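Local coordinates for fructooligosaccharide ABC transporter substrate-binding protein FusA (Streptococcus pneumoniae, PDB 5G5Y), which captures short- and long-chain fructooligosaccharides, preferring tetrasaccharides and larger, and delivers them to the FusBC-MsmK ABC transporter for import, at residues K48-I53 against M73-K78; S43-K48 against D60-D65. All coordinates share one frame; numbering follows the deposited sequence.

Interaction 1. Residues K48-I53 against M73-K78; sequences KRNLDI and MNWAKK. With ZN (zinc ion), chain I.
Trp75 reaches from helix 69-77 to Arg49, Asn50 and Ile53 on helix 45-55, bridging two nearly parallel helices in one lobe of this substrate-binding protein. The short axes run 14° apart but 13.5 Å from each other, too far for close helix packing, and the indole spans the gap.

The apolar part of the contact is Ile53. Its CD1 lies against the indole near CE2, where the two rings fuse, 3.6 Å from Trp75 CZ2, and the side chains cross at about a right angle. Ile53 CG1 sits beside the backbone N and the chain then runs extended (chi2 167°), which carries CD1 out to the ring.

The Arg49 contact joins a face to an edge: CH2 of Trp75 lies over one face of the guanidinium, 3.5 Å from Arg49 NE, while the guanidinium meets the rim of the indole. The planes are 71° apart, so this is not a stacked cation-pi pair.

Polar bonds fix that guanidinium. Arg49 NE and NH2 both donate to Asn50 OD1, side-on and from one face of the amide, with NH2 to OD1 at 3.0 Å; NH1 turns to a salt bridge with Asp65. Across the helix, Asp52 OD1 binds a zinc ion at 2.1 Å, and one of the waters on that metal donates to Lys48 O.

No direct hydrogen bond joins the two segments. A single water does so instead, accepting from Trp75 NE1 at 2.9 Å and donating weakly to Asn50 OD1.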
ATOM      1  N   LYS A  48      -4.442 -24.079   3.497  1.00 20.56           N
ATOM      2  CA  LYS A  48      -5.582 -24.901   3.125  1.00 20.45           C
ATOM      3  C   LYS A  48      -5.720 -24.989   1.603  1.00 20.14           C
ATOM      4  O   LYS A  48      -5.928 -26.065   1.054  1.00 21.69           O
ATOM      5  CB  LYS A  48      -6.833 -24.389   3.818  1.00 20.71           C
ATOM      6  CG  LYS A  48      -6.788 -24.635   5.340  1.00 21.03           C
ATOM      7  CD  LYS A  48      -7.939 -23.983   6.068  1.00 22.10           C
ATOM      8  CE  LYS A  48      -7.922 -24.280   7.571  1.00 23.72           C
ATOM      9  NZ  LYS A  48      -8.901 -23.387   8.245  1.00 25.73           N
ATOM     10  N   ARG A  49      -5.535 -23.852   0.919  1.00 22.06           N
ATOM     11  CA  ARG A  49      -5.484 -23.822  -0.547  1.00 20.32           C
ATOM     12  C   ARG A  49      -4.377 -24.704  -1.104  1.00 20.95           C
ATOM     13  O   ARG A  49      -4.625 -25.523  -1.984  1.00 19.68           O
ATOM     14  CB  ARG A  49      -5.327 -22.378  -1.039  1.00 20.46           C
ATOM     15  CG  ARG A  49      -5.203 -22.265  -2.552  1.00 21.40           C
ATOM     16  CD  ARG A  49      -4.517 -21.002  -2.994  1.00 22.92           C
ATOM     17  NE  ARG A  49      -3.180 -20.969  -2.465  1.00 23.57           N
ATOM     18  CZ  ARG A  49      -2.502 -19.893  -2.099  1.00 24.49           C
ATOM     19  NH1 ARG A  49      -3.006 -18.683  -2.247  1.00 28.77           N
ATOM     20  NH2 ARG A  49      -1.277 -20.043  -1.597  1.00 23.58           N
ATOM     21  N   ASN A  50      -3.160 -24.582  -0.564  1.00 23.71           N
ATOM     22  CA  ASN A  50      -2.031 -25.399  -1.047  1.00 23.62           C
ATOM     23  C   ASN A  50      -2.238 -26.922  -0.864  1.00 23.60           C
ATOM     24  O   ASN A  50      -1.857 -27.712  -1.748  1.00 24.70           O
ATOM     25  CB  ASN A  50      -0.705 -24.937  -0.403  1.00 24.51           C
ATOM     26  CG  ASN A  50      -0.289 -23.529  -0.826  1.00 26.44           C
ATOM     27  OD1 ASN A  50      -0.789 -22.961  -1.817  1.00 27.16           O
ATOM     28  ND2 ASN A  50       0.591 -22.932  -0.040  1.00 25.75           N
ATOM     29  N   LEU A  51      -2.885 -27.331   0.234  1.00 23.62           N
ATOM     30  CA  LEU A  51      -3.225 -28.758   0.444  1.00 24.59           C
ATOM     31  C   LEU A  51      -4.237 -29.269  -0.573  1.00 24.31           C
ATOM     32  O   LEU A  51      -4.112 -30.387  -1.085  1.00 24.23           O
ATOM     33  CB  LEU A  51      -3.767 -29.013   1.854  1.00 25.43           C
ATOM     34  CG  LEU A  51      -2.717 -29.070   2.949  1.00 28.30           C
ATOM     35  CD1 LEU A  51      -3.389 -29.025   4.299  1.00 28.95           C
ATOM     36  CD2 LEU A  51      -1.836 -30.297   2.804  1.00 28.07           C
ATOM     37  N   ASP A  52      -5.214 -28.431  -0.896  1.00 24.49           N
ATOM     38  CA  ASP A  52      -6.171 -28.746  -1.965  1.00 23.71           C
ATOM     39  C   ASP A  52      -5.520 -28.914  -3.331  1.00 25.13           C
ATOM     40  O   ASP A  52      -5.848 -29.864  -4.056  1.00 29.03           O
ATOM     41  CB  ASP A  52      -7.301 -27.691  -2.004  1.00 24.19           C
ATOM     42  CG  ASP A  52      -8.225 -27.821  -0.838  1.00 26.21           C
ATOM     43  OD1 ASP A  52      -8.060 -28.826  -0.127  1.00 26.48           O
ATOM     44  OD2 ASP A  52      -9.095 -26.958  -0.586  1.00 26.75           O
ATOM     45  N   ILE A  53      -4.594 -28.029  -3.667  1.00 23.42           N
ATOM     46  CA  ILE A  53      -3.860 -28.119  -4.927  1.00 25.31           C
ATOM     47  C   ILE A  53      -3.013 -29.403  -4.982  1.00 29.46           C
ATOM     48  O   ILE A  53      -3.102 -30.165  -5.952  1.00 29.96           O
ATOM     49  CB  ILE A  53      -2.985 -26.862  -5.184  1.00 24.74           C
ATOM     50  CG1 ILE A  53      -3.906 -25.642  -5.409  1.00 23.80           C
ATOM     51  CG2 ILE A  53      -2.065 -27.041  -6.411  1.00 25.50           C
ATOM     52  CD1 ILE A  53      -3.219 -24.284  -5.368  1.00 23.37           C
ATOM     53  N   MET A  73       3.301 -18.381 -11.200  1.00 25.50           N
ATOM     54  CA  MET A  73       4.223 -19.016 -12.151  1.00 28.72           C
ATOM     55  C   MET A  73       4.319 -20.526 -11.974  1.00 26.35           C
ATOM     56  O   MET A  73       4.295 -21.263 -12.953  1.00 27.09           O
ATOM     57  CB  MET A  73       5.636 -18.421 -12.038  1.00 33.11           C
ATOM     58  CG  MET A  73       5.813 -17.047 -12.664  1.00 41.91           C
ATOM     59  SD  MET A  73       4.892 -16.768 -14.197  1.00 50.81           S
ATOM     60  CE  MET A  73       5.993 -15.476 -14.800  1.00 48.61           C
ATOM     61  N   ASN A  74       4.457 -20.967 -10.728  1.00 26.94           N
ATOM     62  CA  ASN A  74       4.473 -22.398 -10.456  1.00 26.61           C
ATOM     63  C   ASN A  74       3.169 -23.047 -10.923  1.00 25.17           C
ATOM     64  O   ASN A  74       3.203 -24.056 -11.617  1.00 24.60           O
ATOM     65  CB  ASN A  74       4.689 -22.668  -8.978  1.00 29.03           C
ATOM     66  CG  ASN A  74       6.148 -22.661  -8.594  1.00 36.98           C
ATOM     67  OD1 ASN A  74       7.039 -22.941  -9.427  1.00 41.47           O
ATOM     68  ND2 ASN A  74       6.418 -22.322  -7.332  1.00 38.01           N
ATOM     69  N   TRP A  75       2.030 -22.452 -10.568  1.00 22.98           N
ATOM     70  CA  TRP A  75       0.737 -23.045 -10.926  1.00 23.40           C
ATOM     71  C   TRP A  75       0.509 -23.083 -12.432  1.00 23.46           C
ATOM     72  O   TRP A  75      -0.053 -24.054 -12.949  1.00 24.71           O
ATOM     73  CB  TRP A  75      -0.423 -22.313 -10.275  1.00 22.88           C
ATOM     74  CG  TRP A  75      -0.433 -22.382  -8.812  1.00 22.89           C
ATOM     75  CD1 TRP A  75       0.191 -23.312  -8.023  1.00 22.77           C
ATOM     76  CD2 TRP A  75      -1.095 -21.470  -7.912  1.00 22.62           C
ATOM     77  NE1 TRP A  75      -0.044 -23.029  -6.693  1.00 23.08           N
ATOM     78  CE2 TRP A  75      -0.822 -21.908  -6.593  1.00 21.79           C
ATOM     79  CE3 TRP A  75      -1.849 -20.310  -8.091  1.00 22.00           C
ATOM     80  CZ2 TRP A  75      -1.313 -21.247  -5.461  1.00 21.54           C
ATOM     81  CZ3 TRP A  75      -2.369 -19.668  -6.977  1.00 23.86           C
ATOM     82  CH2 TRP A  75      -2.086 -20.129  -5.669  1.00 23.34           C
ATOM     83  N   ALA A  76       0.934 -22.029 -13.112  1.00 24.01           N
ATOM     84  CA  ALA A  76       0.874 -21.972 -14.583  1.00 26.54           C
ATOM     85  C   ALA A  76       1.745 -23.047 -15.217  1.00 28.13           C
ATOM     86  O   ALA A  76       1.279 -23.811 -16.077  1.00 29.12           O
ATOM     87  CB  ALA A  76       1.298 -20.601 -15.085  1.00 26.04           C
ATOM     88  N   LYS A  77       2.989 -23.122 -14.755  1.00 30.32           N
ATOM     89  CA  LYS A  77       3.975 -24.109 -15.250  1.00 34.87           C
ATOM     90  C   LYS A  77       3.482 -25.561 -15.070  1.00 35.39           C
ATOM     91  O   LYS A  77       3.596 -26.386 -15.981  1.00 35.28           O
ATOM     92  CB  LYS A  77       5.290 -23.902 -14.501  1.00 38.77           C
ATOM     93  CG  LYS A  77       6.493 -24.575 -15.088  1.00 45.91           C
ATOM     94  CD  LYS A  77       7.704 -24.382 -14.170  1.00 49.90           C
ATOM     95  CE  LYS A  77       9.005 -24.728 -14.894  1.00 53.35           C
ATOM     96  NZ  LYS A  77       8.888 -25.917 -15.796  1.00 52.79           N
ATOM     97  N   LYS A  78       2.915 -25.854 -13.900  1.00 31.77           N
ATOM     98  CA  LYS A  78       2.322 -27.160 -13.633  1.00 33.99           C
ATOM     99  C   LYS A  78       0.924 -27.382 -14.227  1.00 31.06           C
ATOM    100  O   LYS A  78       0.395 -28.459 -14.082  1.00 32.16           O
ATOM    101  CB  LYS A  78       2.264 -27.416 -12.129  1.00 36.15           C
ATOM    102  CG  LYS A  78       3.639 -27.402 -11.455  1.00 42.70           C
ATOM    103  CD  LYS A  78       3.524 -27.681  -9.957  1.00 46.55           C
ATOM    104  CE  LYS A  78       4.260 -26.667  -9.075  1.00 51.77           C
ATOM    105  NZ  LYS A  78       5.649 -27.053  -8.705  1.00 51.41           N
TER
HETATM  106 ZN    ZN I1542      -8.707 -29.253   1.805  1.00 33.85          ZN
HETATM  107  O   HOH W   1      -7.373 -27.928   2.632  1.00 22.25           O
HETATM  108  O   HOH W   2       0.609 -24.232  -4.104  1.00 40.28           O
HETATM  109  O   HOH W   3     -10.201 -30.441   0.798  0.40  7.99           O

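Interaction 2. Residues S43-K48 against D60-D65; sequences SDFAEK and DAIHND
Phe45 turns its ring carbon CG opposite the backbone N (chi1 173°), which sends the phenyl group off the first turn of helix 45-55 toward the end of strand 61-63. Asp65 uses a similar torsion, chi1 -173°, and although its CB points away from the helix, the carboxylate comes back to the phenyl rim. Ile62 CG2 and Asp65 OD1 both meet the ring at its edge, near its plane.

On the apolar side, the methyl CG2 of Ile62 approaches Phe45 CZ at 3.8 Å. On the polar side, Asp65 OD1 lies 3.5 Å from Phe45 CE2, with carboxylate and ring planes 67° apart; the backbone O of Asp65 is equally close to that same CE2 but lies off the ring plane. Met8 and Ala10 of strand 3-10 also touch Phe45, so the ring packs the helix against the parallel part of the sheet.

Lys48 NZ, on the first turn of the helix, donates to Ser43 O at 3.1 Å, tying that turn back to the loop just ahead of the N-cap residue Asp44.

The rim of a phenyl ring carries slightly positive hydrogens, so Asp65 OD1, lying there, probably gains a weak electrostatic attraction, while its main charge partner remains Arg49.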
ATOM      1  N   SER A  43      -9.418 -18.968   7.933  1.00 22.74           N
ATOM      2  CA  SER A  43      -8.138 -18.827   8.613  1.00 22.83           C
ATOM      3  C   SER A  43      -7.195 -19.762   7.884  1.00 22.50           C
ATOM      4  O   SER A  43      -7.640 -20.745   7.282  1.00 23.10           O
ATOM      5  CB  SER A  43      -8.266 -19.228  10.098  1.00 23.99           C
ATOM      6  OG  SER A  43      -8.409 -20.651  10.221  1.00 22.75           O
ATOM      7  N   ASP A  44      -5.914 -19.440   7.895  1.00 23.22           N
ATOM      8  CA  ASP A  44      -4.880 -20.242   7.240  1.00 25.80           C
ATOM      9  C   ASP A  44      -5.245 -20.517   5.785  1.00 24.56           C
ATOM     10  O   ASP A  44      -5.024 -21.607   5.284  1.00 26.41           O
ATOM     11  CB  ASP A  44      -4.679 -21.587   7.998  1.00 29.42           C
ATOM     12  CG  ASP A  44      -3.220 -21.886   8.336  1.00 36.83           C
ATOM     13  OD1 ASP A  44      -2.337 -21.000   8.226  1.00 43.12           O
ATOM     14  OD2 ASP A  44      -2.944 -23.044   8.735  1.00 41.88           O
ATOM     15  N   PHE A  45      -5.796 -19.527   5.087  1.00 24.56           N
ATOM     16  CA  PHE A  45      -6.250 -19.763   3.704  1.00 22.71           C
ATOM     17  C   PHE A  45      -5.153 -20.361   2.814  1.00 21.90           C
ATOM     18  O   PHE A  45      -5.371 -21.346   2.095  1.00 20.81           O
ATOM     19  CB  PHE A  45      -6.769 -18.456   3.088  1.00 23.04           C
ATOM     20  CG  PHE A  45      -7.078 -18.590   1.637  1.00 21.70           C
ATOM     21  CD1 PHE A  45      -8.295 -19.092   1.230  1.00 20.43           C
ATOM     22  CD2 PHE A  45      -6.129 -18.234   0.683  1.00 22.76           C
ATOM     23  CE1 PHE A  45      -8.568 -19.255  -0.101  1.00 21.16           C
ATOM     24  CE2 PHE A  45      -6.412 -18.356  -0.672  1.00 21.90           C
ATOM     25  CZ  PHE A  45      -7.625 -18.897  -1.056  1.00 21.87           C
ATOM     26  N   ALA A  46      -3.969 -19.769   2.860  1.00 23.05           N
ATOM     27  CA  ALA A  46      -2.883 -20.171   1.951  1.00 24.28           C
ATOM     28  C   ALA A  46      -2.501 -21.635   2.138  1.00 23.25           C
ATOM     29  O   ALA A  46      -2.317 -22.363   1.161  1.00 22.00           O
ATOM     30  CB  ALA A  46      -1.654 -19.278   2.136  1.00 25.87           C
ATOM     31  N   GLU A  47      -2.384 -22.074   3.393  1.00 23.60           N
ATOM     32  CA  GLU A  47      -2.085 -23.485   3.652  1.00 26.25           C
ATOM     33  C   GLU A  47      -3.199 -24.443   3.201  1.00 23.18           C
ATOM     34  O   GLU A  47      -2.921 -25.468   2.586  1.00 21.07           O
ATOM     35  CB  GLU A  47      -1.748 -23.771   5.126  1.00 32.00           C
ATOM     36  CG  GLU A  47      -1.096 -25.150   5.293  1.00 39.87           C
ATOM     37  CD  GLU A  47      -0.044 -25.429   4.201  1.00 45.94           C
ATOM     38  OE1 GLU A  47       0.935 -24.640   4.159  1.00 49.76           O
ATOM     39  OE2 GLU A  47      -0.213 -26.362   3.350  1.00 42.48           O
ATOM     40  N   LYS A  48      -4.442 -24.079   3.497  1.00 20.56           N
ATOM     41  CA  LYS A  48      -5.582 -24.901   3.125  1.00 20.45           C
ATOM     42  C   LYS A  48      -5.720 -24.989   1.603  1.00 20.14           C
ATOM     43  O   LYS A  48      -5.928 -26.065   1.054  1.00 21.69           O
ATOM     44  CB  LYS A  48      -6.833 -24.389   3.818  1.00 20.71           C
ATOM     45  CG  LYS A  48      -6.788 -24.635   5.340  1.00 21.03           C
ATOM     46  CD  LYS A  48      -7.939 -23.983   6.068  1.00 22.10           C
ATOM     47  CE  LYS A  48      -7.922 -24.280   7.571  1.00 23.72           C
ATOM     48  NZ  LYS A  48      -8.901 -23.387   8.245  1.00 25.73           N
ATOM     49  N   ASP A  60     -13.498 -25.011  -9.331  1.00 20.42           N
ATOM     50  CA  ASP A  60     -13.531 -24.423 -10.696  1.00 18.67           C
ATOM     51  C   ASP A  60     -12.664 -23.150 -10.771  1.00 17.55           C
ATOM     52  O   ASP A  60     -12.121 -22.818 -11.833  1.00 15.41           O
ATOM     53  CB  ASP A  60     -14.957 -24.110 -11.096  1.00 19.37           C
ATOM     54  CG  ASP A  60     -15.781 -25.343 -11.320  1.00 22.01           C
ATOM     55  OD1 ASP A  60     -15.254 -26.252 -12.005  1.00 23.83           O
ATOM     56  OD2 ASP A  60     -16.946 -25.391 -10.825  1.00 20.99           O
ATOM     57  N   ALA A  61     -12.538 -22.458  -9.632  1.00 16.57           N
ATOM     58  CA  ALA A  61     -11.759 -21.211  -9.510  1.00 15.90           C
ATOM     59  C   ALA A  61     -11.423 -20.953  -8.059  1.00 16.33           C
ATOM     60  O   ALA A  61     -12.092 -21.479  -7.163  1.00 15.81           O
ATOM     61  CB  ALA A  61     -12.543 -20.041 -10.047  1.00 16.40           C
ATOM     62  N   ILE A  62     -10.369 -20.156  -7.821  1.00 15.57           N
ATOM     63  CA  ILE A  62      -9.985 -19.756  -6.465  1.00 15.64           C
ATOM     64  C   ILE A  62     -10.240 -18.244  -6.434  1.00 15.68           C
ATOM     65  O   ILE A  62      -9.602 -17.497  -7.176  1.00 15.92           O
ATOM     66  CB  ILE A  62      -8.517 -20.087  -6.178  1.00 17.45           C
ATOM     67  CG1 ILE A  62      -8.262 -21.591  -6.352  1.00 17.98           C
ATOM     68  CG2 ILE A  62      -8.117 -19.615  -4.776  1.00 17.82           C
ATOM     69  CD1 ILE A  62      -6.784 -21.974  -6.268  1.00 19.66           C
ATOM     70  N   HIS A  63     -11.189 -17.837  -5.596  1.00 15.13           N
ATOM     71  CA  HIS A  63     -11.699 -16.479  -5.460  1.00 15.38           C
ATOM     72  C   HIS A  63     -11.053 -15.812  -4.250  1.00 15.97           C
ATOM     73  O   HIS A  63     -10.897 -16.432  -3.201  1.00 15.93           O
ATOM     74  CB  HIS A  63     -13.196 -16.572  -5.324  1.00 14.77           C
ATOM     75  CG  HIS A  63     -13.898 -15.304  -5.014  1.00 15.01           C
ATOM     76  ND1 HIS A  63     -14.109 -14.880  -3.731  1.00 15.35           N
ATOM     77  CD2 HIS A  63     -14.527 -14.413  -5.814  1.00 15.11           C
ATOM     78  CE1 HIS A  63     -14.804 -13.754  -3.741  1.00 15.53           C
ATOM     79  NE2 HIS A  63     -15.087 -13.461  -4.994  1.00 15.53           N
ATOM     80  N   ASN A  64     -10.678 -14.553  -4.399  1.00 16.42           N
ATOM     81  CA  ASN A  64     -10.056 -13.781  -3.319  1.00 19.60           C
ATOM     82  C   ASN A  64      -8.730 -14.396  -2.898  1.00 20.92           C
ATOM     83  O   ASN A  64      -8.370 -14.425  -1.740  1.00 24.48           O
ATOM     84  CB  ASN A  64     -11.047 -13.612  -2.143  1.00 18.84           C
ATOM     85  CG  ASN A  64     -10.827 -12.343  -1.353  1.00 20.69           C
ATOM     86  OD1 ASN A  64     -10.401 -11.323  -1.901  1.00 19.41           O
ATOM     87  ND2 ASN A  64     -11.170 -12.373  -0.066  1.00 21.56           N
ATOM     88  N   ASP A  65      -7.986 -14.836  -3.891  1.00 23.46           N
ATOM     89  CA  ASP A  65      -6.829 -15.696  -3.719  1.00 27.13           C
ATOM     90  C   ASP A  65      -5.548 -15.075  -3.156  1.00 31.30           C
ATOM     91  O   ASP A  65      -4.791 -15.770  -2.439  1.00 33.28           O
ATOM     92  CB  ASP A  65      -6.472 -16.297  -5.084  1.00 27.56           C
ATOM     93  CG  ASP A  65      -5.353 -17.369  -4.997  1.00 30.17           C
ATOM     94  OD1 ASP A  65      -5.098 -17.968  -3.887  1.00 29.39           O
ATOM     95  OD2 ASP A  65      -4.739 -17.599  -6.055  1.00 25.46           O
TER

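In the fold
Interactions 1 and 2 lie side by side, their centres about 10 Å apart, on the same side of the chain's centre. Both use helix 45-55: its first turn serves interaction 2 and the following turns interaction 1, with Lys48 common to the two. Along the chain their segments alternate, because strand 61-63, in the mixed sheet beside strand 3-10, comes before helix 69-77. The helix thus ties the sheet to the next helix. Asp65 joins the contacts directly, through its salt bridge to Arg49 and its packing against Trp75. Its side chain is also about 6 Å from that of the substrate-binding Lys309, placing this junction close to the sugar site.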